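Local coordinates for photosystem II stability/assembly factor HCF136, chloroplastic (Cyanidioschyzon merolae, PDB 5OJ3), which is probably essential for photosystem II biogenesis, being required to assemble an early intermediate that includes D2 and cytochrome b559, at residues A[214-228]-A[270-283]. Residues are numbered along the deposited sequence; the frame is centred on the assembly and turned at random.
Sequences LVTALGPNCAEMVTS and GSIVSVSRDVHGNY
Glu-224 and Tyr-283 meet at their polar ends: Tyr-283 OH donates to Glu-224 OE1 at 2.7 Å, reaching the oxygen on its anti side and slightly out of the carboxylate plane, with ring and carboxylate tilted 30° apart. The same oxygen takes a second, weak bond from Arg-277 NE at 3.4 Å, part of a salt bridge in which the carboxylate and guanidinium planes stand nearly perpendicular. Arg-277 gets there because its chain runs extended from CG to NE, with CG set trans to the backbone N (chi1 -167°); on the way CG passes over one face of the Tyr-283 ring. Thr-216 crosses this arm at a slant, its OG1 3.9 Å from Arg-277 CD, and Leu-218 CD2 sits over one face of the guanidinium, towards its rim, with Gly-281 CA over the other. Here two neighbouring blades of the seven-bladed beta-propeller pack face to face: the first two strands of one blade, 212-219 and 222-227, lie against the first strand of the next, 275-277, and the start of its second, 283-287; the axes of strands 214-219 and 275-277 run almost parallel and come within 8.2 Å of each other. Beside the polar cluster the packing turns apolar. Val-226 splits its branches, CG1 meeting Val-275 CG1 tip to tip at 4.0 Å while CG2 lies against Tyr-283 CE1, the two side chains running past each other in opposite directions. Leu-214 CD2 comes to the edge of that ring and also rests 3.6 Å from Val-275 O. At the far end the backbones themselves join: Ile-272 N donates to Ser-228 O at 3.0 Å, and Ser-271 OG donates to Ser-228 OG beside it.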
ATOM      1  N   LEU A 214      -0.081  -2.005   8.703  1.00 36.60           N
ATOM      2  CA  LEU A 214      -0.944  -2.589   7.684  1.00 37.44           C
ATOM      3  C   LEU A 214      -1.787  -3.676   8.328  1.00 37.53           C
ATOM      4  O   LEU A 214      -1.242  -4.602   8.936  1.00 37.62           O
ATOM      5  CB  LEU A 214      -0.119  -3.165   6.530  1.00 37.63           C
ATOM      6  CG  LEU A 214      -0.891  -3.739   5.342  1.00 35.74           C
ATOM      7  CD1 LEU A 214      -1.707  -2.654   4.655  1.00 37.09           C
ATOM      8  CD2 LEU A 214       0.057  -4.409   4.358  1.00 33.77           C
ATOM      9  N   VAL A 215      -3.104  -3.558   8.205  1.00 37.46           N
ATOM     10  CA  VAL A 215      -4.018  -4.624   8.592  1.00 37.27           C
ATOM     11  C   VAL A 215      -4.675  -5.156   7.326  1.00 35.00           C
ATOM     12  O   VAL A 215      -4.884  -4.422   6.352  1.00 34.19           O
ATOM     13  CB  VAL A 215      -5.072  -4.158   9.624  1.00 38.31           C
ATOM     14  CG1 VAL A 215      -6.235  -3.444   8.946  1.00 37.82           C
ATOM     15  CG2 VAL A 215      -5.571  -5.341  10.445  1.00 38.74           C
ATOM     16  N   THR A 216      -4.971  -6.453   7.332  1.00 35.20           N
ATOM     17  CA  THR A 216      -5.558  -7.120   6.174  1.00 36.77           C
ATOM     18  C   THR A 216      -6.587  -8.119   6.675  1.00 40.00           C
ATOM     19  O   THR A 216      -6.247  -9.036   7.429  1.00 42.01           O
ATOM     20  CB  THR A 216      -4.489  -7.827   5.330  1.00 36.02           C
ATOM     21  OG1 THR A 216      -3.292  -7.037   5.302  1.00 36.19           O
ATOM     22  CG2 THR A 216      -4.987  -8.036   3.909  1.00 32.58           C
ATOM     23  N   ALA A 217      -7.839  -7.940   6.262  1.00 40.41           N
ATOM     24  CA  ALA A 217      -8.916  -8.809   6.709  1.00 39.57           C
ATOM     25  C   ALA A 217      -8.869 -10.129   5.948  1.00 38.68           C
ATOM     26  O   ALA A 217      -8.845 -10.144   4.714  1.00 35.97           O
ATOM     27  CB  ALA A 217     -10.267  -8.122   6.514  1.00 42.00           C
ATOM     28  N   LEU A 218      -8.858 -11.239   6.694  1.00 38.94           N
ATOM     29  CA  LEU A 218      -8.655 -12.561   6.119  1.00 40.32           C
ATOM     30  C   LEU A 218      -9.907 -13.418   6.075  1.00 39.46           C
ATOM     31  O   LEU A 218      -9.929 -14.413   5.342  1.00 40.10           O
ATOM     32  CB  LEU A 218      -7.588 -13.330   6.912  1.00 41.62           C
ATOM     33  CG  LEU A 218      -6.182 -12.751   7.058  1.00 43.94           C
ATOM     34  CD1 LEU A 218      -5.213 -13.865   7.414  1.00 45.23           C
ATOM     35  CD2 LEU A 218      -5.739 -12.041   5.787  1.00 35.61           C
ATOM     36  N   GLY A 219     -10.938 -13.065   6.828  1.00 40.37           N
ATOM     37  CA  GLY A 219     -12.105 -13.899   6.973  1.00 46.84           C
ATOM     38  C   GLY A 219     -12.793 -13.611   8.287  1.00 50.65           C
ATOM     39  O   GLY A 219     -12.494 -12.619   8.961  1.00 51.94           O
ATOM     40  N   PRO A 220     -13.734 -14.469   8.675  1.00 53.99           N
ATOM     41  CA  PRO A 220     -14.462 -14.249   9.934  1.00 56.42           C
ATOM     42  C   PRO A 220     -13.515 -14.197  11.123  1.00 57.52           C
ATOM     43  O   PRO A 220     -12.782 -15.151  11.400  1.00 59.24           O
ATOM     44  CB  PRO A 220     -15.405 -15.455  10.009  1.00 49.45           C
ATOM     45  CG  PRO A 220     -15.545 -15.913   8.591  1.00 49.05           C
ATOM     46  CD  PRO A 220     -14.214 -15.661   7.957  1.00 46.71           C
ATOM     47  N   ASN A 221     -13.524 -13.058  11.818  1.00 55.37           N
ATOM     48  CA  ASN A 221     -12.745 -12.840  13.038  1.00 55.74           C
ATOM     49  C   ASN A 221     -11.247 -13.041  12.820  1.00 52.74           C
ATOM     50  O   ASN A 221     -10.512 -13.318  13.772  1.00 52.85           O
ATOM     51  CB  ASN A 221     -13.239 -13.749  14.171  1.00 59.89           C
ATOM     52  CG  ASN A 221     -14.753 -13.797  14.265  1.00 64.74           C
ATOM     53  OD1 ASN A 221     -15.424 -12.765  14.231  1.00 66.77           O
ATOM     54  ND2 ASN A 221     -15.302 -15.003  14.374  1.00 67.27           N
ATOM     55  N   CYS A 222     -10.773 -12.891  11.584  1.00 49.68           N
ATOM     56  CA  CYS A 222      -9.399 -13.214  11.222  1.00 47.76           C
ATOM     57  C   CYS A 222      -8.776 -12.036  10.489  1.00 44.65           C
ATOM     58  O   CYS A 222      -9.398 -11.465   9.587  1.00 44.68           O
ATOM     59  CB  CYS A 222      -9.353 -14.475  10.350  1.00 50.47           C
ATOM     60  SG  CYS A 222      -7.699 -15.129  10.037  1.00 51.64           S
ATOM     61  N   ALA A 223      -7.552 -11.675  10.873  1.00 44.21           N
ATOM     62  CA  ALA A 223      -6.862 -10.546  10.263  1.00 43.29           C
ATOM     63  C   ALA A 223      -5.374 -10.634  10.568  1.00 45.47           C
ATOM     64  O   ALA A 223      -4.971 -11.132  11.623  1.00 45.96           O
ATOM     65  CB  ALA A 223      -7.423  -9.209  10.759  1.00 41.59           C
ATOM     66  N   GLU A 224      -4.564 -10.137   9.634  1.00 45.96           N
ATOM     67  CA  GLU A 224      -3.116 -10.082   9.788  1.00 48.02           C
ATOM     68  C   GLU A 224      -2.661  -8.632   9.882  1.00 46.47           C
ATOM     69  O   GLU A 224      -3.046  -7.801   9.053  1.00 46.15           O
ATOM     70  CB  GLU A 224      -2.405 -10.784   8.629  1.00 52.17           C
ATOM     71  CG  GLU A 224      -2.380 -12.300   8.742  1.00 58.69           C
ATOM     72  CD  GLU A 224      -1.585 -12.955   7.627  1.00 61.76           C
ATOM     73  OE1 GLU A 224      -1.038 -12.220   6.779  1.00 60.34           O
ATOM     74  OE2 GLU A 224      -1.512 -14.202   7.596  1.00 64.24           O
ATOM     75  N   MET A 225      -1.843  -8.334  10.887  1.00 46.64           N
ATOM     76  CA  MET A 225      -1.297  -7.000  11.097  1.00 46.37           C
ATOM     77  C   MET A 225       0.209  -7.004  10.869  1.00 44.24           C
ATOM     78  O   MET A 225       0.907  -7.939  11.274  1.00 41.54           O
ATOM     79  CB  MET A 225      -1.604  -6.490  12.509  1.00 50.96           C
ATOM     80  CG  MET A 225      -0.700  -5.350  12.966  1.00 54.67           C
ATOM     81  SD  MET A 225      -1.118  -4.732  14.601  1.00 60.87           S
ATOM     82  CE  MET A 225      -1.123  -6.265  15.522  1.00 62.14           C
ATOM     83  N   VAL A 226       0.701  -5.950  10.221  1.00 44.62           N
ATOM     84  CA  VAL A 226       2.127  -5.711  10.045  1.00 43.97           C
ATOM     85  C   VAL A 226       2.472  -4.403  10.738  1.00 45.86           C
ATOM     86  O   VAL A 226       1.738  -3.416  10.621  1.00 46.76           O
ATOM     87  CB  VAL A 226       2.515  -5.661   8.554  1.00 41.28           C
ATOM     88  CG1 VAL A 226       4.022  -5.527   8.396  1.00 31.43           C
ATOM     89  CG2 VAL A 226       2.012  -6.896   7.859  1.00 31.52           C
ATOM     90  N   THR A 227       3.584  -4.397  11.465  1.00 47.63           N
ATOM     91  CA  THR A 227       3.973  -3.245  12.261  1.00 48.32           C
ATOM     92  C   THR A 227       5.193  -2.560  11.660  1.00 50.93           C
ATOM     93  O   THR A 227       5.903  -3.118  10.818  1.00 50.43           O
ATOM     94  CB  THR A 227       4.271  -3.650  13.708  1.00 47.26           C
ATOM     95  OG1 THR A 227       5.574  -4.236  13.783  1.00 45.60           O
ATOM     96  CG2 THR A 227       3.239  -4.650  14.204  1.00 50.44           C
ATOM     97  N   SER A 228       5.419  -1.321  12.112  1.00 53.43           N
ATOM     98  CA  SER A 228       6.593  -0.558  11.701  1.00 53.00           C
ATOM     99  C   SER A 228       7.881  -1.359  11.851  1.00 53.17           C
ATOM    100  O   SER A 228       8.824  -1.176  11.071  1.00 52.58           O
ATOM    101  CB  SER A 228       6.669   0.735  12.507  1.00 53.80           C
ATOM    102  OG  SER A 228       8.014   1.124  12.722  1.00 56.17           O
ATOM    103  N   GLY A 270      15.618   1.103  12.325  1.00101.16           N
ATOM    104  CA  GLY A 270      14.842  -0.116  12.409  1.00 96.64           C
ATOM    105  C   GLY A 270      13.350  -0.011  12.169  1.00 86.43           C
ATOM    106  O   GLY A 270      12.560  -0.571  12.933  1.00 90.02           O
ATOM    107  N   SER A 271      12.947   0.683  11.106  1.00 73.24           N
ATOM    108  CA  SER A 271      11.558   0.675  10.680  1.00 65.86           C
ATOM    109  C   SER A 271      11.488   0.462   9.174  1.00 62.10           C
ATOM    110  O   SER A 271      12.464   0.665   8.447  1.00 61.46           O
ATOM    111  CB  SER A 271      10.845   1.982  11.055  1.00 69.36           C
ATOM    112  OG  SER A 271      10.837   2.176  12.458  1.00 73.08           O
ATOM    113  N   ILE A 272      10.306   0.056   8.714  1.00 58.72           N
ATOM    114  CA  ILE A 272      10.065  -0.241   7.310  1.00 54.92           C
ATOM    115  C   ILE A 272       8.955   0.663   6.786  1.00 52.58           C
ATOM    116  O   ILE A 272       8.179   1.247   7.547  1.00 52.47           O
ATOM    117  CB  ILE A 272       9.732  -1.729   7.076  1.00 53.13           C
ATOM    118  CG1 ILE A 272       8.334  -2.058   7.601  1.00 34.22           C
ATOM    119  CG2 ILE A 272      10.795  -2.622   7.708  1.00 34.61           C
ATOM    120  CD1 ILE A 272       7.977  -3.527   7.507  1.00 32.10           C
ATOM    121  N   VAL A 273       8.883   0.764   5.457  1.00 52.40           N
ATOM    122  CA  VAL A 273       8.001   1.706   4.778  1.00 55.08           C
ATOM    123  C   VAL A 273       7.376   0.970   3.597  1.00 53.91           C
ATOM    124  O   VAL A 273       7.942   0.013   3.066  1.00 50.72           O
ATOM    125  CB  VAL A 273       8.773   2.979   4.325  1.00 58.05           C
ATOM    126  CG1 VAL A 273       7.964   3.838   3.350  1.00 60.55           C
ATOM    127  CG2 VAL A 273       9.229   3.797   5.533  1.00 60.51           C
ATOM    128  N   SER A 274       6.184   1.421   3.197  1.00 59.72           N
ATOM    129  CA  SER A 274       5.560   1.016   1.936  1.00 58.63           C
ATOM    130  C   SER A 274       5.366  -0.500   1.878  1.00 55.93           C
ATOM    131  O   SER A 274       5.835  -1.187   0.967  1.00 55.16           O
ATOM    132  CB  SER A 274       6.378   1.508   0.739  1.00 58.65           C
ATOM    133  OG  SER A 274       5.917   0.929  -0.468  1.00 57.93           O
ATOM    134  N   VAL A 275       4.656  -1.005   2.870  1.00 50.16           N
ATOM    135  CA  VAL A 275       4.405  -2.433   2.990  1.00 46.72           C
ATOM    136  C   VAL A 275       3.066  -2.742   2.347  1.00 44.52           C
ATOM    137  O   VAL A 275       2.074  -2.034   2.560  1.00 46.85           O
ATOM    138  CB  VAL A 275       4.426  -2.873   4.464  1.00 49.08           C
ATOM    139  CG1 VAL A 275       4.491  -4.396   4.569  1.00 46.16           C
ATOM    140  CG2 VAL A 275       5.580  -2.219   5.184  1.00 51.45           C
ATOM    141  N   SER A 276       3.039  -3.812   1.564  1.00 39.76           N
ATOM    142  CA  SER A 276       1.841  -4.252   0.872  1.00 38.48           C
ATOM    143  C   SER A 276       1.793  -5.765   0.932  1.00 36.64           C
ATOM    144  O   SER A 276       2.829  -6.431   1.039  1.00 36.22           O
ATOM    145  CB  SER A 276       1.798  -3.771  -0.581  1.00 38.11           C
ATOM    146  OG  SER A 276       2.788  -4.419  -1.358  1.00 37.20           O
ATOM    147  N   ARG A 277       0.582  -6.301   0.847  1.00 37.64           N
ATOM    148  CA  ARG A 277       0.363  -7.735   0.903  1.00 37.62           C
ATOM    149  C   ARG A 277      -0.109  -8.250  -0.448  1.00 39.46           C
ATOM    150  O   ARG A 277      -0.929  -7.621  -1.126  1.00 38.95           O
ATOM    151  CB  ARG A 277      -0.659  -8.111   1.986  1.00 35.64           C
ATOM    152  CG  ARG A 277      -0.655  -9.605   2.259  1.00 34.11           C
ATOM    153  CD  ARG A 277      -1.355  -9.932   3.549  1.00 35.11           C
ATOM    154  NE  ARG A 277      -1.782 -11.313   3.639  1.00 36.77           N
ATOM    155  CZ  ARG A 277      -2.722 -11.882   2.901  1.00 37.79           C
ATOM    156  NH1 ARG A 277      -3.417 -11.183   2.022  1.00 39.23           N
ATOM    157  NH2 ARG A 277      -3.002 -13.153   3.099  1.00 36.09           N
ATOM    158  N   ASP A 278       0.406  -9.412  -0.815  1.00 45.43           N
ATOM    159  CA  ASP A 278       0.154 -10.056  -2.085  1.00 50.14           C
ATOM    160  C   ASP A 278      -1.155 -10.847  -2.016  1.00 54.18           C
ATOM    161  O   ASP A 278      -1.738 -11.052  -0.946  1.00 56.33           O
ATOM    162  CB  ASP A 278       1.350 -10.962  -2.406  1.00 52.79           C
ATOM    163  CG  ASP A 278       1.161 -11.797  -3.641  1.00 59.14           C
ATOM    164  OD1 ASP A 278       1.562 -11.345  -4.728  1.00 61.83           O
ATOM    165  OD2 ASP A 278       0.622 -12.917  -3.522  1.00 62.06           O
ATOM    166  N   VAL A 279      -1.627 -11.289  -3.183  1.00 59.31           N
ATOM    167  CA  VAL A 279      -2.893 -11.998  -3.233  1.00 59.86           C
ATOM    168  C   VAL A 279      -2.770 -13.384  -2.619  1.00 55.77           C
ATOM    169  O   VAL A 279      -3.776 -13.964  -2.192  1.00 40.82           O
ATOM    170  CB  VAL A 279      -3.396 -12.041  -4.688  1.00 41.46           C
ATOM    171  CG1 VAL A 279      -2.809 -13.223  -5.447  1.00 42.17           C
ATOM    172  CG2 VAL A 279      -4.900 -12.041  -4.728  1.00 44.78           C
ATOM    173  N   HIS A 280      -1.559 -13.936  -2.560  1.00 47.03           N
ATOM    174  CA  HIS A 280      -1.291 -15.216  -1.919  1.00 46.39           C
ATOM    175  C   HIS A 280      -0.654 -15.065  -0.542  1.00 41.91           C
ATOM    176  O   HIS A 280      -0.124 -16.044  -0.005  1.00 40.95           O
ATOM    177  CB  HIS A 280      -0.411 -16.092  -2.818  1.00 47.51           C
ATOM    178  CG  HIS A 280      -0.922 -16.219  -4.220  1.00 52.27           C
ATOM    179  ND1 HIS A 280      -0.341 -15.571  -5.289  1.00 49.60           N
ATOM    180  CD2 HIS A 280      -1.966 -16.918  -4.726  1.00 52.52           C
ATOM    181  CE1 HIS A 280      -1.000 -15.873  -6.395  1.00 53.03           C
ATOM    182  NE2 HIS A 280      -1.994 -16.682  -6.079  1.00 54.52           N
ATOM    183  N   GLY A 281      -0.696 -13.870   0.040  1.00 38.57           N
ATOM    184  CA  GLY A 281      -0.172 -13.646   1.371  1.00 36.49           C
ATOM    185  C   GLY A 281       1.293 -13.288   1.450  1.00 34.47           C
ATOM    186  O   GLY A 281       1.837 -13.231   2.560  1.00 32.82           O
ATOM    187  N   ASN A 282       1.950 -13.040   0.320  1.00 33.15           N
ATOM    188  CA  ASN A 282       3.325 -12.567   0.339  1.00 31.39           C
ATOM    189  C   ASN A 282       3.360 -11.098   0.739  1.00 32.81           C
ATOM    190  O   ASN A 282       2.453 -10.323   0.422  1.00 38.10           O
ATOM    191  CB  ASN A 282       3.991 -12.742  -1.026  1.00 31.73           C
ATOM    192  CG  ASN A 282       4.136 -14.195  -1.426  1.00 33.48           C
ATOM    193  OD1 ASN A 282       4.052 -15.094  -0.594  1.00 36.53           O
ATOM    194  ND2 ASN A 282       4.359 -14.431  -2.712  1.00 33.21           N
ATOM    195  N   TYR A 283       4.406 -10.721   1.465  1.00 33.96           N
ATOM    196  CA  TYR A 283       4.615  -9.336   1.860  1.00 35.04           C
ATOM    197  C   TYR A 283       5.851  -8.770   1.175  1.00 31.86           C
ATOM    198  O   TYR A 283       6.837  -9.477   0.950  1.00 30.09           O
ATOM    199  CB  TYR A 283       4.782  -9.215   3.376  1.00 34.30           C
ATOM    200  CG  TYR A 283       3.511  -9.353   4.177  1.00 33.83           C
ATOM    201  CD1 TYR A 283       2.604  -8.308   4.270  1.00 35.21           C
ATOM    202  CD2 TYR A 283       3.219 -10.534   4.841  1.00 35.98           C
ATOM    203  CE1 TYR A 283       1.443  -8.438   5.007  1.00 36.82           C
ATOM    204  CE2 TYR A 283       2.062 -10.677   5.575  1.00 38.92           C
ATOM    205  CZ  TYR A 283       1.183  -9.624   5.667  1.00 37.11           C
ATOM    206  OH  TYR A 283       0.024  -9.767   6.401  1.00 38.95           O
TER